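PDB 1IOO: Sf11-rnase from Nicotiana alata, which cleaves RNA as a T2-family ribonuclease of the style and is associated with gametophytic self-incompatibility, by which the plant rejects its own pollen. Local coordinates for residues 35-39 against 40-44; 50-53 against 54-57; 139-142 against 143-147; 169-172 against 173-177. All coordinates share one frame; numbering follows the deposited sequence.

Contact 1 (35-39 against 40-44)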
loop_
_atom_site.group_PDB
_atom_site.type_symbol
_atom_site.label_atom_id
_atom_site.label_comp_id
_atom_site.label_asym_id
_atom_site.label_seq_id
_atom_site.Cartn_x
_atom_site.Cartn_y
_atom_site.Cartn_z
ATOM N N TRP A 35 -0.144 -5.937 -5.134
ATOM C CA TRP A 35 -1.020 -7.060 -5.447
ATOM C C TRP A 35 -1.378 -7.224 -6.918
ATOM O O TRP A 35 -2.046 -6.376 -7.514
ATOM C CB TRP A 35 -2.329 -6.933 -4.650
ATOM C CG TRP A 35 -2.147 -6.736 -3.174
ATOM C CD1 TRP A 35 -1.060 -7.081 -2.427
ATOM C CD2 TRP A 35 -3.098 -6.178 -2.261
ATOM N NE1 TRP A 35 -1.275 -6.774 -1.103
ATOM C CE2 TRP A 35 -2.518 -6.216 -0.976
ATOM C CE3 TRP A 35 -4.386 -5.647 -2.405
ATOM C CZ2 TRP A 35 -3.182 -5.743 0.162
ATOM C CZ3 TRP A 35 -5.048 -5.177 -1.270
ATOM C CH2 TRP A 35 -4.441 -5.230 -0.008
ATOM N N PRO A 36 -0.927 -8.331 -7.530
ATOM C CA PRO A 36 -1.300 -8.548 -8.926
ATOM C C PRO A 36 -2.771 -8.930 -8.795
ATOM O O PRO A 36 -3.132 -9.647 -7.859
ATOM C CB PRO A 36 -0.456 -9.756 -9.330
ATOM C CG PRO A 36 0.731 -9.671 -8.435
ATOM C CD PRO A 36 0.127 -9.271 -7.112
ATOM N N ASP A 37 -3.636 -8.464 -9.685
ATOM C CA ASP A 37 -5.037 -8.792 -9.492
ATOM C C ASP A 37 -5.842 -8.745 -10.770
ATOM O O ASP A 37 -5.344 -8.420 -11.850
ATOM C CB ASP A 37 -5.663 -7.811 -8.489
ATOM C CG ASP A 37 -6.563 -8.494 -7.473
ATOM O OD1 ASP A 37 -7.207 -9.504 -7.821
ATOM O OD2 ASP A 37 -6.637 -8.005 -6.323
ATOM N N ASN A 38 -7.107 -9.112 -10.610
ATOM C CA ASN A 38 -8.105 -9.076 -11.657
ATOM C C ASN A 38 -9.320 -8.317 -11.144
ATOM O O ASN A 38 -9.573 -8.297 -9.939
ATOM C CB ASN A 38 -8.527 -10.496 -12.048
ATOM C CG ASN A 38 -7.394 -11.298 -12.653
ATOM O OD1 ASN A 38 -6.727 -10.851 -13.587
ATOM N ND2 ASN A 38 -7.177 -12.499 -12.128
ATOM N N VAL A 39 -10.061 -7.679 -12.039
ATOM C CA VAL A 39 -11.232 -6.917 -11.630
ATOM C C VAL A 39 -12.329 -7.835 -11.094
ATOM O O VAL A 39 -12.940 -7.550 -10.063
ATOM C CB VAL A 39 -11.796 -6.093 -12.805
ATOM C CG1 VAL A 39 -12.947 -5.220 -12.326
ATOM C CG2 VAL A 39 -10.694 -5.236 -13.408
ATOM N N LYS A 40 -12.560 -8.940 -11.794
ATOM C CA LYS A 40 -13.589 -9.905 -11.417
ATOM C C LYS A 40 -13.400 -10.410 -9.988
ATOM O O LYS A 40 -13.922 -9.826 -9.039
ATOM C CB LYS A 40 -13.583 -11.089 -12.390
ATOM C CG LYS A 40 -12.207 -11.691 -12.639
ATOM C CD LYS A 40 -12.294 -12.921 -13.525
ATOM C CE LYS A 40 -10.912 -13.391 -13.956
ATOM N NZ LYS A 40 -10.244 -12.389 -14.834
ATOM N N THR A 41 -12.660 -11.505 -9.844
ATOM C CA THR A 41 -12.421 -12.101 -8.538
ATOM C C THR A 41 -11.004 -11.818 -8.055
ATOM O O THR A 41 -10.088 -11.643 -8.857
ATOM C CB THR A 41 -12.655 -13.628 -8.584
ATOM O OG1 THR A 41 -12.427 -14.192 -7.287
ATOM C CG2 THR A 41 -11.723 -14.280 -9.592
ATOM N N ARG A 42 -10.830 -11.775 -6.739
ATOM C CA ARG A 42 -9.526 -11.498 -6.155
ATOM C C ARG A 42 -8.531 -12.617 -6.433
ATOM O O ARG A 42 -8.836 -13.799 -6.265
ATOM C CB ARG A 42 -9.662 -11.269 -4.648
ATOM C CG ARG A 42 -10.285 -9.922 -4.303
ATOM C CD ARG A 42 -9.334 -8.774 -4.637
ATOM N NE ARG A 42 -9.958 -7.732 -5.451
ATOM C CZ ARG A 42 -10.203 -7.838 -6.754
ATOM N NH1 ARG A 42 -9.880 -8.943 -7.406
ATOM N NH2 ARG A 42 -10.771 -6.834 -7.409
ATOM N N LEU A 43 -7.343 -12.228 -6.880
ATOM C CA LEU A 43 -6.271 -13.168 -7.175
ATOM C C LEU A 43 -5.317 -13.266 -5.989
ATOM O O LEU A 43 -4.840 -12.247 -5.492
ATOM C CB LEU A 43 -5.515 -12.684 -8.413
ATOM C CG LEU A 43 -4.462 -13.597 -9.031
ATOM C CD1 LEU A 43 -5.088 -14.945 -9.370
ATOM C CD2 LEU A 43 -3.894 -12.928 -10.274
ATOM N N HIS A 44 -5.049 -14.485 -5.526
ATOM C CA HIS A 44 -4.167 -14.676 -4.376
ATOM C C HIS A 44 -3.736 -16.130 -4.230
ATOM O O HIS A 44 -4.383 -17.036 -4.755
ATOM C CB HIS A 44 -4.878 -14.221 -3.096
ATOM C CG HIS A 44 -6.121 -14.999 -2.785
ATOM N ND1 HIS A 44 -6.113 -16.131 -2.000
ATOM C CD2 HIS A 44 -7.404 -14.822 -3.178
ATOM C CE1 HIS A 44 -7.339 -16.618 -1.922
ATOM N NE2 HIS A 44 -8.142 -15.843 -2.629
HETATM O O HOH W 1 -2.394 -11.100 -5.709
HETATM O O HOH W 2 -5.487 -9.924 -4.458
HETATM O O HOH W 3 -7.092 -12.254 -15.743
#

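Contact 2 (50-53 against 54-57)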
loop_
_atom_site.group_PDB
_atom_site.type_symbol
_atom_site.label_atom_id
_atom_site.label_comp_id
_atom_site.label_asym_id
_atom_site.label_seq_id
_atom_site.Cartn_x
_atom_site.Cartn_y
_atom_site.Cartn_z
ATOM N N PRO A 50 6.078 -19.744 -4.233
ATOM C CA PRO A 50 7.475 -19.353 -4.438
ATOM C C PRO A 50 8.307 -19.360 -3.157
ATOM O O PRO A 50 7.883 -18.838 -2.126
ATOM C CB PRO A 50 7.343 -17.959 -5.026
ATOM C CG PRO A 50 6.178 -17.410 -4.249
ATOM C CD PRO A 50 5.195 -18.562 -4.241
ATOM N N THR A 51 9.497 -19.947 -3.230
ATOM C CA THR A 51 10.382 -19.987 -2.074
ATOM C C THR A 51 10.865 -18.589 -1.723
ATOM O O THR A 51 11.232 -17.809 -2.600
ATOM C CB THR A 51 11.614 -20.889 -2.313
ATOM O OG1 THR A 51 12.219 -20.564 -3.572
ATOM C CG2 THR A 51 11.212 -22.354 -2.285
ATOM N N TYR A 52 10.842 -18.267 -0.435
ATOM C CA TYR A 52 11.273 -16.956 0.020
ATOM C C TYR A 52 12.672 -17.013 0.605
ATOM O O TYR A 52 12.967 -17.855 1.453
ATOM C CB TYR A 52 10.318 -16.418 1.090
ATOM C CG TYR A 52 10.656 -15.019 1.584
ATOM C CD1 TYR A 52 10.213 -13.886 0.898
ATOM C CD2 TYR A 52 11.430 -14.832 2.728
ATOM C CE1 TYR A 52 10.529 -12.605 1.343
ATOM C CE2 TYR A 52 11.753 -13.556 3.180
ATOM C CZ TYR A 52 11.298 -12.451 2.485
ATOM O OH TYR A 52 11.613 -11.191 2.928
ATOM N N SER A 53 13.536 -16.127 0.123
ATOM C CA SER A 53 14.889 -16.004 0.631
ATOM C C SER A 53 14.998 -14.744 1.471
ATOM O O SER A 53 14.471 -13.703 1.095
ATOM C CB SER A 53 15.884 -15.939 -0.526
ATOM O OG SER A 53 15.793 -17.109 -1.317
ATOM N N TYR A 54 15.660 -14.836 2.617
ATOM C CA TYR A 54 15.764 -13.688 3.498
ATOM C C TYR A 54 16.702 -12.624 2.941
ATOM O O TYR A 54 17.836 -12.909 2.556
ATOM C CB TYR A 54 16.172 -14.147 4.904
ATOM C CG TYR A 54 15.136 -15.079 5.503
ATOM C CD1 TYR A 54 15.138 -16.445 5.203
ATOM C CD2 TYR A 54 14.103 -14.585 6.299
ATOM C CE1 TYR A 54 14.134 -17.295 5.682
ATOM C CE2 TYR A 54 13.093 -15.425 6.779
ATOM C CZ TYR A 54 13.116 -16.777 6.466
ATOM O OH TYR A 54 12.117 -17.606 6.927
ATOM N N PHE A 55 16.201 -11.395 2.882
ATOM C CA PHE A 55 16.971 -10.264 2.379
ATOM C C PHE A 55 18.051 -9.831 3.368
ATOM O O PHE A 55 17.930 -10.030 4.579
ATOM C CB PHE A 55 16.056 -9.065 2.111
ATOM C CG PHE A 55 15.137 -9.244 0.928
ATOM C CD1 PHE A 55 13.753 -9.262 1.099
ATOM C CD2 PHE A 55 15.653 -9.350 -0.362
ATOM C CE1 PHE A 55 12.893 -9.380 0.005
ATOM C CE2 PHE A 55 14.803 -9.469 -1.462
ATOM C CZ PHE A 55 13.420 -9.482 -1.279
ATOM N N THR A 56 19.108 -9.237 2.830
ATOM C CA THR A 56 20.209 -8.729 3.636
ATOM C C THR A 56 20.720 -7.417 3.065
ATOM O O THR A 56 20.279 -6.979 2.003
ATOM C CB THR A 56 21.412 -9.708 3.673
ATOM O OG1 THR A 56 21.915 -9.898 2.342
ATOM C CG2 THR A 56 21.001 -11.049 4.258
ATOM N N GLY A 57 21.632 -6.781 3.792
ATOM C CA GLY A 57 22.239 -5.545 3.325
ATOM C C GLY A 57 21.359 -4.380 2.916
ATOM O O GLY A 57 20.450 -3.983 3.646
#

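Contact 3 (139-142 against 143-147)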
loop_
_atom_site.group_PDB
_atom_site.type_symbol
_atom_site.label_atom_id
_atom_site.label_comp_id
_atom_site.label_asym_id
_atom_site.label_seq_id
_atom_site.Cartn_x
_atom_site.Cartn_y
_atom_site.Cartn_z
ATOM N N ASP A 139 -9.484 13.335 -5.828
ATOM C CA ASP A 139 -8.998 14.255 -6.855
ATOM C C ASP A 139 -7.507 14.562 -6.689
ATOM O O ASP A 139 -6.758 14.581 -7.666
ATOM C CB ASP A 139 -9.794 15.564 -6.829
ATOM C CG ASP A 139 -11.201 15.412 -7.388
ATOM O OD1 ASP A 139 -11.495 14.371 -8.017
ATOM O OD2 ASP A 139 -12.013 16.349 -7.214
ATOM N N ALA A 140 -7.082 14.813 -5.455
ATOM C CA ALA A 140 -5.685 15.124 -5.187
ATOM C C ALA A 140 -4.765 13.978 -5.615
ATOM O O ALA A 140 -3.754 14.194 -6.282
ATOM C CB ALA A 140 -5.500 15.431 -3.704
ATOM N N ILE A 141 -5.122 12.756 -5.237
ATOM C CA ILE A 141 -4.303 11.599 -5.579
ATOM C C ILE A 141 -4.295 11.338 -7.085
ATOM O O ILE A 141 -3.263 10.988 -7.652
ATOM C CB ILE A 141 -4.797 10.341 -4.825
ATOM C CG1 ILE A 141 -4.699 10.575 -3.309
ATOM C CG2 ILE A 141 -3.984 9.120 -5.231
ATOM C CD1 ILE A 141 -3.287 10.901 -2.801
ATOM N N LYS A 142 -5.432 11.532 -7.742
ATOM C CA LYS A 142 -5.507 11.261 -9.173
ATOM C C LYS A 142 -4.572 12.162 -9.978
ATOM O O LYS A 142 -4.230 11.842 -11.117
ATOM C CB LYS A 142 -6.941 11.393 -9.689
ATOM C CG LYS A 142 -7.118 10.791 -11.080
ATOM C CD LYS A 142 -8.577 10.747 -11.491
ATOM C CE LYS A 142 -8.733 10.119 -12.871
ATOM N NZ LYS A 142 -10.171 10.053 -13.238
ATOM N N THR A 143 -4.152 13.281 -9.400
ATOM C CA THR A 143 -3.238 14.165 -10.120
ATOM C C THR A 143 -1.900 13.485 -10.375
ATOM O O THR A 143 -1.165 13.871 -11.287
ATOM C CB THR A 143 -2.975 15.508 -9.393
ATOM O OG1 THR A 143 -2.337 15.277 -8.131
ATOM C CG2 THR A 143 -4.277 16.263 -9.197
ATOM N N VAL A 144 -1.584 12.467 -9.576
ATOM C CA VAL A 144 -0.329 11.745 -9.746
ATOM C C VAL A 144 -0.565 10.300 -10.187
ATOM O O VAL A 144 0.296 9.695 -10.830
ATOM C CB VAL A 144 0.539 11.768 -8.460
ATOM C CG1 VAL A 144 0.971 13.195 -8.152
ATOM C CG2 VAL A 144 -0.224 11.176 -7.292
ATOM N N SER A 145 -1.721 9.739 -9.845
ATOM C CA SER A 145 -2.022 8.372 -10.266
ATOM C C SER A 145 -2.493 8.345 -11.721
ATOM O O SER A 145 -2.431 7.304 -12.380
ATOM C CB SER A 145 -3.072 7.722 -9.350
ATOM O OG SER A 145 -4.340 8.342 -9.458
ATOM N N GLN A 146 -2.931 9.503 -12.217
ATOM C CA GLN A 146 -3.419 9.656 -13.600
ATOM C C GLN A 146 -4.742 8.940 -13.784
ATOM O O GLN A 146 -5.745 9.541 -14.178
ATOM C CB GLN A 146 -2.379 9.145 -14.604
ATOM C CG GLN A 146 -1.151 10.038 -14.682
ATOM C CD GLN A 146 -0.152 9.611 -15.742
ATOM O OE1 GLN A 146 -0.501 8.956 -16.728
ATOM N NE2 GLN A 146 1.102 10.008 -15.554
ATOM N N GLU A 147 -4.733 7.637 -13.536
ATOM C CA GLU A 147 -5.953 6.870 -13.569
ATOM C C GLU A 147 -6.550 6.830 -12.170
ATOM O O GLU A 147 -5.890 7.216 -11.204
ATOM C CB GLU A 147 -5.690 5.459 -14.107
ATOM C CG GLU A 147 -5.119 5.447 -15.536
ATOM C CD GLU A 147 -6.012 6.145 -16.565
ATOM O OE1 GLU A 147 -5.461 6.863 -17.430
ATOM O OE2 GLU A 147 -7.253 5.969 -16.525
HETATM O O HOH W 4 -5.466 12.684 -13.952
#

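Contact 4 (169-172 against 173-177)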
loop_
_atom_site.group_PDB
_atom_site.type_symbol
_atom_site.label_atom_id
_atom_site.label_comp_id
_atom_site.label_asym_id
_atom_site.label_seq_id
_atom_site.Cartn_x
_atom_site.Cartn_y
_atom_site.Cartn_z
ATOM N N CYS A 169 -2.932 1.781 -9.186
ATOM C CA CYS A 169 -2.818 0.637 -10.082
ATOM C C CYS A 169 -1.971 0.916 -11.311
ATOM O O CYS A 169 -1.895 2.039 -11.808
ATOM C CB CYS A 169 -4.229 0.155 -10.449
ATOM S SG CYS A 169 -5.055 -0.377 -8.914
ATOM N N PHE A 170 -1.327 -0.146 -11.781
ATOM C CA PHE A 170 -0.449 -0.106 -12.943
ATOM C C PHE A 170 -0.708 -1.298 -13.841
ATOM O O PHE A 170 -1.325 -2.279 -13.424
ATOM C CB PHE A 170 1.021 -0.211 -12.513
ATOM C CG PHE A 170 1.479 0.872 -11.583
ATOM C CD1 PHE A 170 1.194 0.818 -10.224
ATOM C CD2 PHE A 170 2.205 1.949 -12.076
ATOM C CE1 PHE A 170 1.630 1.836 -9.366
ATOM C CE2 PHE A 170 2.643 2.967 -11.230
ATOM C CZ PHE A 170 2.355 2.909 -9.876
ATOM N N THR A 171 -0.240 -1.221 -15.079
ATOM C CA THR A 171 -0.349 -2.366 -15.958
ATOM C C THR A 171 0.564 -3.474 -15.437
ATOM O O THR A 171 1.480 -3.202 -14.663
ATOM C CB THR A 171 0.047 -1.993 -17.397
ATOM O OG1 THR A 171 1.313 -1.321 -17.388
ATOM C CG2 THR A 171 -1.014 -1.088 -18.013
ATOM N N PRO A 172 0.320 -4.734 -15.827
ATOM C CA PRO A 172 1.142 -5.858 -15.365
ATOM C C PRO A 172 2.656 -5.645 -15.478
ATOM O O PRO A 172 3.416 -6.099 -14.619
ATOM C CB PRO A 172 0.634 -7.017 -16.212
ATOM C CG PRO A 172 -0.834 -6.705 -16.306
ATOM C CD PRO A 172 -0.815 -5.219 -16.636
ATOM N N ASN A 173 3.090 -4.954 -16.529
ATOM C CA ASN A 173 4.516 -4.693 -16.734
ATOM C C ASN A 173 4.979 -3.455 -15.961
ATOM O O ASN A 173 6.163 -3.112 -15.971
ATOM C CB ASN A 173 4.823 -4.533 -18.233
ATOM C CG ASN A 173 3.945 -3.497 -18.901
ATOM O OD1 ASN A 173 3.149 -2.831 -18.242
ATOM N ND2 ASN A 173 4.087 -3.352 -20.215
ATOM N N ALA A 174 4.035 -2.790 -15.299
ATOM C CA ALA A 174 4.315 -1.605 -14.481
ATOM C C ALA A 174 4.873 -0.447 -15.308
ATOM O O ALA A 174 5.519 0.450 -14.768
ATOM C CB ALA A 174 5.290 -1.960 -13.363
ATOM N N ASP A 175 4.595 -0.445 -16.607
ATOM C CA ASP A 175 5.104 0.606 -17.483
ATOM C C ASP A 175 4.070 1.713 -17.694
ATOM O O ASP A 175 4.407 2.808 -18.153
ATOM C CB ASP A 175 5.502 0.006 -18.833
ATOM C CG ASP A 175 4.304 -0.357 -19.682
ATOM O OD1 ASP A 175 3.259 -0.713 -19.105
ATOM O OD2 ASP A 175 4.405 -0.293 -20.926
ATOM N N SER A 176 2.817 1.426 -17.355
ATOM C CA SER A 176 1.740 2.400 -17.526
ATOM C C SER A 176 0.761 2.366 -16.354
ATOM O O SER A 176 0.743 1.417 -15.570
ATOM C CB SER A 176 0.967 2.117 -18.814
ATOM O OG SER A 176 1.829 2.083 -19.938
ATOM N N MET A 177 -0.057 3.408 -16.247
ATOM C CA MET A 177 -1.054 3.486 -15.189
ATOM C C MET A 177 -2.305 2.694 -15.559
ATOM O O MET A 177 -2.542 2.390 -16.731
ATOM C CB MET A 177 -1.433 4.943 -14.918
ATOM C CG MET A 177 -0.263 5.804 -14.484
ATOM S SD MET A 177 0.561 5.111 -13.037
ATOM C CE MET A 177 1.273 6.562 -12.327
#

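Contact 1 (35-39 against 40-44)
The carboxylate of Asp37 lies over one face of the Arg42 guanidinium, the two planes turned 66° apart, and the side chains cross at about a right angle. OD1 of Asp37 makes the salt bridge to NH1 of Arg42 at 2.8 Å, while OD2 lies nearer the CD and NE end of the same chain. The same OD1 takes two backbone N-H groups: Asn38 N on its anti side, and Leu43 N from above the carboxylate plane at 2.9 Å. Bends at chi2 and chi3 fold the arginine back over the turn, where its NH1 also reaches the carbonyl O of Asn38 at 2.6 Å, nearly in line with the C=O; NH2 adds a weak bond to that oxygen. With alanine in place of Asp37, Arg42 would probably lose its counter-charge and the N-H groups of Asn38 and Leu43 their shared acceptor. CD2 of Leu43 packs on ND2 of Asn38 at 3.8 Å, and two waters tie Leu43 O to Pro36 O and Asp37 OD2. The chain doubles back here at the end of strand 30-37, whose Pro36 touches the catalytic His91 on helix 82-92. With one carboxylate oxygen serving a guanidinium and two backbone amides, the reversal is held by charge and polar bonds more than by apolar contact, and the negative charge is probably well stabilised.

Contact 2 (50-53 against 54-57)
From Tyr52 to Phe55 the backbone runs extended without helix or strand, and no hydrogen bond joins residues 50-53 to 54-57, which leaves the contact to three aromatic rings. Tyr52 carries it. Its ring reaches along the chain because chi1 (-177°) sets CG opposite the backbone N, and it presents its CE2 edge to the face of Tyr54. The pair is edge-to-face, with the planes of the Tyr52 and Tyr54 rings at 90° and their centroids 5.5 Å apart. CE2 of Tyr52 sits 4.0 Å from CD2 of Tyr54, over the rim of that ring and not its middle. On Phe55 the approach is oblique: the hydroxyl OH of Tyr52 comes 3.4 Å from CD1 of Phe55, and the Tyr52 CE1 to Phe55 CE1 distance is 4.2 Å. The carbonyl O of Ser53 lies over one face of the Phe55 ring. Both phenol groups find their polar partners on or beside helix 82-92, Tyr52 OH at Gln81 and Tyr54 OH at Lys85, while Phe55 meets Phe105 of helix 101-113 edge to face. The three rings make an aromatic cluster that fastens the loop before helix 57-66 onto these two helices of the T2 ribonuclease fold, with Tyr52 about 6 Å, side chain to side chain, from Gln69, which by similarity binds the RNA 3'-phosphate.

Contact 3 (139-142 against 143-147)
Thr143 turns its hydroxyl back onto the preceding turn of its helix, OG1 bonding to the carbonyl O of Ala140 at 2.6 Å. This is the C-terminal end of helix 134-145, where the hydroxyls of Thr143 and Ser145 both bond to backbone carbonyls. OG1 of Thr143 lies between the backbone N and the carbonyl carbon (chi1 63°), a position that aims it at Ala140 O, tilted 15° from the carbonyl plane. The methyl CG2, anti to the carbonyl carbon, rests 3.4 Å from Asp139 O. Ala140 O takes a second bond from Thr143 N, above its plane. One residue on, CG2 of Val144 lies 3.1 Å from Ile141 O, and that oxygen accepts from both Val144 N and Ser145 N, the latter in the carbonyl plane. Thr143 N to Ala140 O and Val144 N to Ile141 O are i to i+3 bonds, while Ser145 N and Gln146 N, the latter bonded to Lys142 O, keep the i to i+4 spacing of an alpha helix. Gln146 then leaves the helix with positive phi (70°).

Lys142 stretches out from the side of the helix, fully extended, its methylenes alongside the carbonyl of Gln146: CE of Lys142 lies 3.3 Å from Gln146 O, and its NZ bonds to Asn148. On the sheet side, Ile141 packs on Ile166 and Ser145 on Ile168 of strand 162-170, while Val144 meets Leu117 and Thr120 of helix 117-123. Ser145 is turned toward the departing chain, its OG giving its proton to Glu147 O at 2.6 Å, almost straight along that C=O bond.

Contact 4 (169-172 against 173-177)
Two backbone hydrogen bonds pull the chain round between Phe170 and Met177. Thr171 N gives to Ser176 O at 2.9 Å, and Ala174 N to Thr171 O at 2.7 Å, closing a type I turn from Thr171 to Ala174. Ser176 O also receives a CA-H...O contact from Phe170. Outside the turn, Pro172 O is hydrogen-bonded to the hydroxyl of Tyr99, and Ala174 O to Arg110.

The polar side chains gather round Thr171 OG1, which lies between the oxygens of Asn173 and Asp175. Its single proton can go to only one of them, and the model sets those two oxygens too close together, so the sharing is doubtful in detail. Asn173 OD1 probably also takes the N-H of Asp175, an Asx turn. The whole is the connection from strand 162-170 to strand 177-178 in the antiparallel sheet: Phe170 and Met177 form a non-hydrogen-bonded pair, and Cys169, next to it, is joined to Cys180 by a disulfide.

Among the apolar contacts, Phe170 and Met177 lie side by side and point the same way. With its chain bent at chi2 (-56°), Met177 brings SD to 3.5 Å from Phe170 CE2, a Met-aromatic contact in which the sulfur stands 42° off the ring normal. CB of Phe170 is 4.1 Å from CA of Ala174. Beyond the turn, Phe170 packs on Leu111 of helix 101-113 and on Phe115. An alanine in place of Phe170 has no ring, which would probably leave a gap between Met177 SD and Leu111 and let the methionine chain turn.

How the contacts relate
Contacts 3 and 4 are the pair that touch: Met177 bridges them, its CG 3.4 Å from Ser145 O and its CB 3.8 Å from Glu147 CG, so that the helix end and the strand connection pack together. Contacts 1 and 4 reach the same antiparallel sheet, their centres 14 Å apart and nearest atoms about 7 Å. Contact 1 stands closest to the catalytic centre, the side chain of Pro36 about 4 Å from that of His91; the side chain of Cys169 in contact 4 is about 12 Å from that of His91. Contact 2, against helices 82-92 and 101-113, has the Tyr52 side chain about 8 Å from that of Gln87, an active-site residue by similarity, and its centre is 33 Å from that of contact 3.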